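Local coordinates for protein putative metal-dependent hydrolase (PDB 6KNS) that probably acts as a metal-dependent hydrolase of the metallo-beta-lactamase fold, with a two-zinc centre, and may resemble the short-form RNase Z enzymes that trim tRNA precursors, at residues A[226-231]-A[237-242]; A[159-164]-A[215-220]. All coordinates share one frame; numbering follows the deposited sequence.

Interaction 1 packs helix 225-231 against strand 238-241, the outermost strand on its side of the sheet. Its buried aliphatic groups give way to a partly exposed arginine and a water. Interaction 2 lies nearer the centre of the chain, in the loops that follow strands 155-158 and 212-216, and both of its touching residues are buried and meet through zinc. Strand 212-216 joins them: backbone bonds of Leu215 with Asn240 and Ala242 tie it to the edge strand, and Leu215 also packs on the helix. Interaction 1 thus combines aliphatic packing with a weak polar link, with calcium bound on the strand's other face, whereas in interaction 2 a zinc ion joins the two residues.

Interaction 1 of 2, residues A[226-231]-A[237-242]; sequences NLRKEA and GEVNIA. With CA (calcium ion), chain E.
Arg228 and Ile241 make the closest apolar approach of this helix-on-strand contact, with Arg228 CB 3.7 Å from Ile241 CD1. The isoleucine starts out beside the helix rather than facing it. CG1 lies anti to the carbonyl carbon (chi1 -56°), and a further turn about the CB-CG1 bond brings the terminal methyl nearer the helix, where it also touches Leu227 CB at 4.3 Å. One turn along, Ala231 presents its methyl to Val239, CB to CG1 4.1 Å, and the same CG1 rests beside Arg228 CG. These small groups and the inner part of the arginine form the close-packed, largely apolar half.

The looser half belongs to the outer end of Arg228. Its chain runs extended from CG to NE across the open edge of the strand, bringing Val239 O to the rim of the guanidinium, near its plane. NE donates to that oxygen at 3.0 Å, but the bond is weak, bent to 124° at the hydrogen. A water completes the link by accepting from Arg228 NH2 and from Val239 N, so one arginine serves both polar atoms of an edge residue. On the face turned from the helix, Asn240 ND2 gives Glu238 OE2 a nearly straight bond of 2.9 Å, arriving from above the carboxylate plane. This may steady the carboxylate, whose two oxygens grip a calcium ion, OE1 at 2.5 Å and OE2 at 2.6 Å.

The setting is a beta-alpha-beta crossover: strand 212-216 leads into helix 225-231, which returns to strand 238-241, parallel to the first and paired with it through Glu238, Asn240 and Ala242. Leu215 of the inner strand fills in beneath Leu227 and Ala231, and Tyr185 covers the helix from a loop.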
ATOM      1  N   ASN A 226     -13.811  16.841  16.888  1.00 24.66           N
ATOM      2  CA  ASN A 226     -14.678  16.438  17.982  1.00 24.62           C
ATOM      3  C   ASN A 226     -14.075  15.336  18.811  1.00 24.25           C
ATOM      4  O   ASN A 226     -14.387  15.264  19.986  1.00 24.48           O
ATOM      5  CB  ASN A 226     -16.064  16.004  17.520  1.00 24.76           C
ATOM      6  CG  ASN A 226     -16.944  17.168  17.121  1.00 26.20           C
ATOM      7  OD1 ASN A 226     -16.679  18.303  17.469  1.00 24.94           O
ATOM      8  ND2 ASN A 226     -18.003  16.880  16.393  1.00 25.28           N
ATOM      9  N   LEU A 227     -13.243  14.474  18.217  1.00 22.90           N
ATOM     10  CA  LEU A 227     -12.583  13.402  18.984  1.00 23.13           C
ATOM     11  C   LEU A 227     -11.666  14.001  20.042  1.00 23.65           C
ATOM     12  O   LEU A 227     -11.629  13.546  21.156  1.00 24.07           O
ATOM     13  CB  LEU A 227     -11.770  12.469  18.071  1.00 22.54           C
ATOM     14  CG  LEU A 227     -12.553  11.702  16.987  1.00 21.19           C
ATOM     15  CD1 LEU A 227     -11.625  11.072  15.963  1.00 19.01           C
ATOM     16  CD2 LEU A 227     -13.446  10.669  17.662  1.00 20.86           C
ATOM     17  N   ARG A 228     -10.915  15.029  19.674  1.00 23.82           N
ATOM     18  CA  ARG A 228     -10.115  15.764  20.624  1.00 24.65           C
ATOM     19  C   ARG A 228     -10.951  16.434  21.736  1.00 25.75           C
ATOM     20  O   ARG A 228     -10.589  16.341  22.914  1.00 25.25           O
ATOM     21  CB  ARG A 228      -9.304  16.830  19.906  1.00 24.72           C
ATOM     22  CG  ARG A 228      -8.482  17.662  20.824  1.00 27.00           C
ATOM     23  CD  ARG A 228      -7.710  18.753  20.081  1.00 29.10           C
ATOM     24  NE  ARG A 228      -7.199  19.663  21.083  1.00 31.01           N
ATOM     25  CZ  ARG A 228      -7.914  20.580  21.734  1.00 32.67           C
ATOM     26  NH1 ARG A 228      -9.211  20.796  21.456  1.00 34.36           N
ATOM     27  NH2 ARG A 228      -7.313  21.302  22.666  1.00 32.02           N
ATOM     28  N   LYS A 229     -12.046  17.107  21.377  1.00 25.42           N
ATOM     29  CA  LYS A 229     -12.874  17.761  22.400  1.00 27.06           C
ATOM     30  C   LYS A 229     -13.496  16.751  23.381  1.00 27.48           C
ATOM     31  O   LYS A 229     -13.587  16.983  24.603  1.00 27.65           O
ATOM     32  CB  LYS A 229     -13.996  18.549  21.741  1.00 27.85           C
ATOM     33  CG  LYS A 229     -13.546  19.741  20.930  1.00 28.84           C
ATOM     34  CD  LYS A 229     -14.754  20.517  20.367  1.00 28.78           C
ATOM     35  CE  LYS A 229     -14.288  21.621  19.440  1.00 29.78           C
ATOM     36  NZ  LYS A 229     -15.414  22.320  18.834  1.00 26.25           N
ATOM     37  N   GLU A 230     -13.936  15.633  22.828  1.00 26.26           N
ATOM     38  CA  GLU A 230     -14.522  14.553  23.624  1.00 27.31           C
ATOM     39  C   GLU A 230     -13.470  13.972  24.555  1.00 27.18           C
ATOM     40  O   GLU A 230     -13.753  13.734  25.716  1.00 27.41           O
ATOM     41  CB  GLU A 230     -15.052  13.446  22.696  1.00 26.69           C
ATOM     42  CG  GLU A 230     -16.300  13.827  21.926  1.00 26.47           C
ATOM     43  CD  GLU A 230     -16.495  12.997  20.651  1.00 29.90           C
ATOM     44  OE1 GLU A 230     -15.846  11.929  20.465  1.00 28.71           O
ATOM     45  OE2 GLU A 230     -17.309  13.417  19.810  1.00 30.15           O
ATOM     46  N   ALA A 231     -12.254  13.729  24.044  1.00 26.36           N
ATOM     47  CA  ALA A 231     -11.214  13.169  24.910  1.00 26.82           C
ATOM     48  C   ALA A 231     -10.876  14.140  26.050  1.00 28.27           C
ATOM     49  O   ALA A 231     -10.634  13.710  27.184  1.00 28.57           O
ATOM     50  CB  ALA A 231      -9.964  12.792  24.135  1.00 25.47           C
ATOM     51  N   GLY A 237      -4.888  16.794  30.189  1.00 34.87           N
ATOM     52  CA  GLY A 237      -3.659  17.184  29.508  1.00 33.98           C
ATOM     53  C   GLY A 237      -3.840  17.527  28.009  1.00 32.27           C
ATOM     54  O   GLY A 237      -4.951  17.707  27.498  1.00 31.37           O
ATOM     55  N   GLU A 238      -2.722  17.620  27.320  1.00 30.67           N
ATOM     56  CA  GLU A 238      -2.721  17.883  25.899  1.00 29.41           C
ATOM     57  C   GLU A 238      -3.214  16.678  25.084  1.00 27.49           C
ATOM     58  O   GLU A 238      -2.769  15.549  25.287  1.00 25.50           O
ATOM     59  CB  GLU A 238      -1.306  18.238  25.442  1.00 29.36           C
ATOM     60  CG  GLU A 238      -1.253  18.811  24.021  1.00 31.31           C
ATOM     61  CD  GLU A 238       0.174  18.996  23.508  1.00 32.27           C
ATOM     62  OE1 GLU A 238       1.136  18.815  24.290  1.00 36.52           O
ATOM     63  OE2 GLU A 238       0.343  19.276  22.305  1.00 34.19           O
ATOM     64  N   VAL A 239      -4.101  16.962  24.130  1.00 26.79           N
ATOM     65  CA  VAL A 239      -4.641  15.987  23.197  1.00 25.08           C
ATOM     66  C   VAL A 239      -4.549  16.539  21.752  1.00 25.12           C
ATOM     67  O   VAL A 239      -5.078  17.631  21.448  1.00 24.57           O
ATOM     68  CB  VAL A 239      -6.131  15.645  23.502  1.00 24.49           C
ATOM     69  CG1 VAL A 239      -6.628  14.518  22.549  1.00 23.98           C
ATOM     70  CG2 VAL A 239      -6.331  15.238  24.980  1.00 25.51           C
ATOM     71  N   ASN A 240      -3.910  15.756  20.880  1.00 23.89           N
ATOM     72  CA  ASN A 240      -3.797  16.049  19.466  1.00 24.15           C
ATOM     73  C   ASN A 240      -4.412  14.943  18.609  1.00 23.05           C
ATOM     74  O   ASN A 240      -4.561  13.796  19.033  1.00 22.30           O
ATOM     75  CB  ASN A 240      -2.322  16.220  19.081  1.00 24.15           C
ATOM     76  CG  ASN A 240      -1.692  17.394  19.797  1.00 26.34           C
ATOM     77  OD1 ASN A 240      -2.098  18.513  19.581  1.00 28.26           O
ATOM     78  ND2 ASN A 240      -0.735  17.141  20.671  1.00 26.85           N
ATOM     79  N   ILE A 241      -4.768  15.332  17.395  1.00 22.80           N
ATOM     80  CA  ILE A 241      -5.237  14.428  16.350  1.00 21.32           C
ATOM     81  C   ILE A 241      -4.032  14.120  15.457  1.00 21.03           C
ATOM     82  O   ILE A 241      -3.356  15.017  14.979  1.00 21.32           O
ATOM     83  CB  ILE A 241      -6.348  15.087  15.504  1.00 22.00           C
ATOM     84  CG1 ILE A 241      -7.520  15.558  16.403  1.00 23.80           C
ATOM     85  CG2 ILE A 241      -6.885  14.116  14.438  1.00 19.35           C
ATOM     86  CD1 ILE A 241      -7.992  14.454  17.356  1.00 23.27           C
ATOM     87  N   ALA A 242      -3.776  12.841  15.236  1.00 20.56           N
ATOM     88  CA  ALA A 242      -2.704  12.372  14.375  1.00 20.68           C
ATOM     89  C   ALA A 242      -2.920  12.842  12.915  1.00 20.06           C
ATOM     90  O   ALA A 242      -4.047  12.939  12.475  1.00 19.89           O
ATOM     91  CB  ALA A 242      -2.656  10.821  14.420  1.00 19.03           C
TER
HETATM   92 CA    CA E 301       2.835  19.727  22.756  1.00 37.25          CA
HETATM   93  O   HOH W   1      -5.035  19.791  23.915  1.00 25.56           O
HETATM   94  O   HOH W   2       3.202  17.696  21.386  1.00 34.07           O

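Interaction 2 of 2, residues A[159-164]-A[215-220]; sequences TADSSY and LTHLPH. With ZN (zinc ion), chain G; ZN (zinc ion), chain H.
Asp161 and His217 stand almost perpendicular, their carboxylate and imidazole planes 85° apart, and a zinc ion occupies the point where their ends converge. His217 reaches it with NE2, at 2.1 Å from the zinc of chain G, and Asp161 reaches it with OD2, at 2.2 Å. The second carboxylate oxygen, OD1, lies obliquely beside the ring, 3.2 Å from His217 CD2. It is 3.1 Å from the zinc of chain G, well beyond the bonded distance of OD2, which points to binding through one oxygen.

The two side chains arrive differently. His217 sits just past the end of strand 212-216, in a left-handed backbone conformation, and its CB heads for the opposing loop; with CG roughly anti to the backbone N (chi1 -151°), the ring runs on to the metal. Asp161 begins alongside, and with CG anti to the carbonyl carbon (chi1 -71°) the carboxylate swings across to the histidine. The nitrogen and oxygens that come close here are not hydrogen-bonded: the zinc is what joins NE2 to OD2. Behind the aspartate, Thr159 OG1 donates to Ala160 O at 2.7 Å, a local bond within the loop, and Thr138 binds the backbone oxygen of Asp161.

OD2 has a further role, since it also binds the zinc of chain H, at 2.4 Å. A single oxygen therefore bridges two metals 3.2 Å apart, zinc of chain G to zinc of chain H. Asp69 and His70 complete the protein ligands of the first, and His65, His67 and His140 those of the second. This is the dinuclear centre of the metallo-beta-lactamase fold, and as in related hydrolases such a metal pair probably activates a water for attack on the substrate.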
ATOM      1  N   THR A 159      -1.110   1.912  21.591  1.00 21.00           N
ATOM      2  CA  THR A 159      -2.136   0.926  21.905  1.00 20.94           C
ATOM      3  C   THR A 159      -2.324  -0.111  20.796  1.00 21.34           C
ATOM      4  O   THR A 159      -3.016  -1.105  21.003  1.00 22.17           O
ATOM      5  CB  THR A 159      -3.537   1.577  22.107  1.00 21.84           C
ATOM      6  OG1 THR A 159      -3.964   2.176  20.868  1.00 17.95           O
ATOM      7  CG2 THR A 159      -3.526   2.625  23.206  1.00 20.64           C
ATOM      8  N   ALA A 160      -1.763   0.114  19.607  1.00 20.39           N
ATOM      9  CA  ALA A 160      -2.196  -0.629  18.450  1.00 20.32           C
ATOM     10  C   ALA A 160      -3.735  -0.563  18.429  1.00 20.73           C
ATOM     11  O   ALA A 160      -4.325   0.473  18.798  1.00 21.15           O
ATOM     12  CB  ALA A 160      -1.668  -2.068  18.471  1.00 19.25           C
ATOM     13  N   ASP A 161      -4.382  -1.640  18.003  1.00 20.62           N
ATOM     14  CA  ASP A 161      -5.833  -1.689  17.938  1.00 20.91           C
ATOM     15  C   ASP A 161      -6.379  -2.438  19.111  1.00 21.72           C
ATOM     16  O   ASP A 161      -5.929  -3.546  19.393  1.00 22.58           O
ATOM     17  CB  ASP A 161      -6.280  -2.457  16.717  1.00 21.05           C
ATOM     18  CG  ASP A 161      -6.027  -1.713  15.422  1.00 20.90           C
ATOM     19  OD1 ASP A 161      -5.273  -0.706  15.357  1.00 21.80           O
ATOM     20  OD2 ASP A 161      -6.647  -2.161  14.473  1.00 17.04           O
ATOM     21  N   SER A 162      -7.399  -1.888  19.754  1.00 22.07           N
ATOM     22  CA  SER A 162      -8.042  -2.586  20.877  1.00 22.74           C
ATOM     23  C   SER A 162      -9.371  -1.947  21.235  1.00 23.30           C
ATOM     24  O   SER A 162      -9.557  -0.744  21.043  1.00 23.42           O
ATOM     25  CB  SER A 162      -7.130  -2.509  22.095  1.00 23.30           C
ATOM     26  OG  SER A 162      -7.576  -3.344  23.151  1.00 22.28           O
ATOM     27  N   SER A 163     -10.295  -2.740  21.755  1.00 24.58           N
ATOM     28  CA  SER A 163     -11.375  -2.182  22.571  1.00 25.75           C
ATOM     29  C   SER A 163     -10.827  -1.997  23.991  1.00 26.32           C
ATOM     30  O   SER A 163      -9.716  -2.449  24.326  1.00 25.57           O
ATOM     31  CB  SER A 163     -12.618  -3.097  22.596  1.00 26.61           C
ATOM     32  OG  SER A 163     -12.326  -4.367  23.159  1.00 28.66           O
ATOM     33  N   TYR A 164     -11.609  -1.333  24.825  1.00 27.01           N
ATOM     34  CA  TYR A 164     -11.099  -0.823  26.097  1.00 27.35           C
ATOM     35  C   TYR A 164     -10.743  -1.975  27.059  1.00 27.86           C
ATOM     36  O   TYR A 164     -11.452  -2.973  27.094  1.00 27.66           O
ATOM     37  CB  TYR A 164     -12.111   0.159  26.765  1.00 28.19           C
ATOM     38  CG  TYR A 164     -11.639   0.522  28.163  1.00 29.33           C
ATOM     39  CD1 TYR A 164     -10.660   1.496  28.357  1.00 29.48           C
ATOM     40  CD2 TYR A 164     -12.074  -0.189  29.254  1.00 30.65           C
ATOM     41  CE1 TYR A 164     -10.179   1.779  29.621  1.00 30.91           C
ATOM     42  CE2 TYR A 164     -11.595   0.077  30.520  1.00 33.37           C
ATOM     43  CZ  TYR A 164     -10.641   1.052  30.695  1.00 32.90           C
ATOM     44  OH  TYR A 164     -10.186   1.302  31.961  1.00 35.93           O
ATOM     45  N   LEU A 215      -4.442  10.920  19.264  1.00 20.65           N
ATOM     46  CA  LEU A 215      -5.509  10.092  18.791  1.00 20.61           C
ATOM     47  C   LEU A 215      -5.253   9.704  17.346  1.00 20.26           C
ATOM     48  O   LEU A 215      -4.978  10.552  16.511  1.00 21.10           O
ATOM     49  CB  LEU A 215      -6.833  10.861  18.923  1.00 20.92           C
ATOM     50  CG  LEU A 215      -7.170  11.361  20.342  1.00 21.63           C
ATOM     51  CD1 LEU A 215      -8.477  12.202  20.329  1.00 21.61           C
ATOM     52  CD2 LEU A 215      -7.283  10.206  21.353  1.00 20.63           C
ATOM     53  N   THR A 216      -5.383   8.424  17.034  1.00 20.63           N
ATOM     54  CA  THR A 216      -5.069   7.928  15.707  1.00 19.40           C
ATOM     55  C   THR A 216      -6.038   6.785  15.285  1.00 19.52           C
ATOM     56  O   THR A 216      -7.073   6.532  15.935  1.00 19.52           O
ATOM     57  CB  THR A 216      -3.574   7.522  15.678  1.00 19.74           C
ATOM     58  OG1 THR A 216      -3.184   7.210  14.336  1.00 19.61           O
ATOM     59  CG2 THR A 216      -3.286   6.308  16.605  1.00 20.07           C
ATOM     60  N   HIS A 217      -5.729   6.131  14.175  1.00 19.25           N
ATOM     61  CA  HIS A 217      -6.577   5.073  13.615  1.00 18.46           C
ATOM     62  C   HIS A 217      -7.965   5.631  13.361  1.00 19.35           C
ATOM     63  O   HIS A 217      -8.969   5.058  13.760  1.00 20.29           O
ATOM     64  CB  HIS A 217      -6.630   3.878  14.541  1.00 18.52           C
ATOM     65  CG  HIS A 217      -6.835   2.582  13.842  1.00 19.34           C
ATOM     66  ND1 HIS A 217      -8.087   2.099  13.523  1.00 17.42           N
ATOM     67  CD2 HIS A 217      -5.936   1.684  13.356  1.00 18.04           C
ATOM     68  CE1 HIS A 217      -7.952   0.933  12.911  1.00 19.71           C
ATOM     69  NE2 HIS A 217      -6.657   0.660  12.793  1.00 21.36           N
ATOM     70  N   LEU A 218      -7.978   6.745  12.644  1.00 19.35           N
ATOM     71  CA  LEU A 218      -9.112   7.654  12.576  1.00 19.12           C
ATOM     72  C   LEU A 218     -10.224   7.139  11.670  1.00 19.65           C
ATOM     73  O   LEU A 218      -9.963   6.387  10.729  1.00 18.28           O
ATOM     74  CB  LEU A 218      -8.639   9.013  12.059  1.00 18.25           C
ATOM     75  CG  LEU A 218      -7.562   9.693  12.878  1.00 18.37           C
ATOM     76  CD1 LEU A 218      -7.053  10.994  12.126  1.00 18.47           C
ATOM     77  CD2 LEU A 218      -8.091   9.965  14.294  1.00 18.44           C
ATOM     78  N   PRO A 219     -11.473   7.555  11.948  1.00 20.13           N
ATOM     79  CA  PRO A 219     -12.621   7.136  11.140  1.00 20.82           C
ATOM     80  C   PRO A 219     -12.766   7.960   9.859  1.00 21.46           C
ATOM     81  O   PRO A 219     -12.124   8.974   9.712  1.00 21.19           O
ATOM     82  CB  PRO A 219     -13.810   7.404  12.060  1.00 21.90           C
ATOM     83  CG  PRO A 219     -13.362   8.539  12.942  1.00 20.88           C
ATOM     84  CD  PRO A 219     -11.874   8.317  13.139  1.00 20.47           C
ATOM     85  N   HIS A 220     -13.606   7.499   8.941  1.00 22.51           N
ATOM     86  CA  HIS A 220     -13.828   8.154   7.665  1.00 23.51           C
ATOM     87  C   HIS A 220     -15.180   8.892   7.642  1.00 24.66           C
ATOM     88  O   HIS A 220     -15.800   9.009   6.593  1.00 26.56           O
ATOM     89  CB  HIS A 220     -13.764   7.089   6.535  1.00 23.16           C
ATOM     90  CG  HIS A 220     -12.433   6.400   6.466  1.00 23.13           C
ATOM     91  ND1 HIS A 220     -11.436   6.807   5.606  1.00 23.85           N
ATOM     92  CD2 HIS A 220     -11.905   5.396   7.201  1.00 22.04           C
ATOM     93  CE1 HIS A 220     -10.361   6.064   5.794  1.00 23.32           C
ATOM     94  NE2 HIS A 220     -10.621   5.187   6.745  1.00 22.01           N
TER
HETATM   95 ZN    ZN G 303      -6.171  -1.357  12.422  1.00 29.88          ZN
HETATM   96 ZN    ZN H 304      -6.885  -4.271  13.431  1.00 24.88          ZN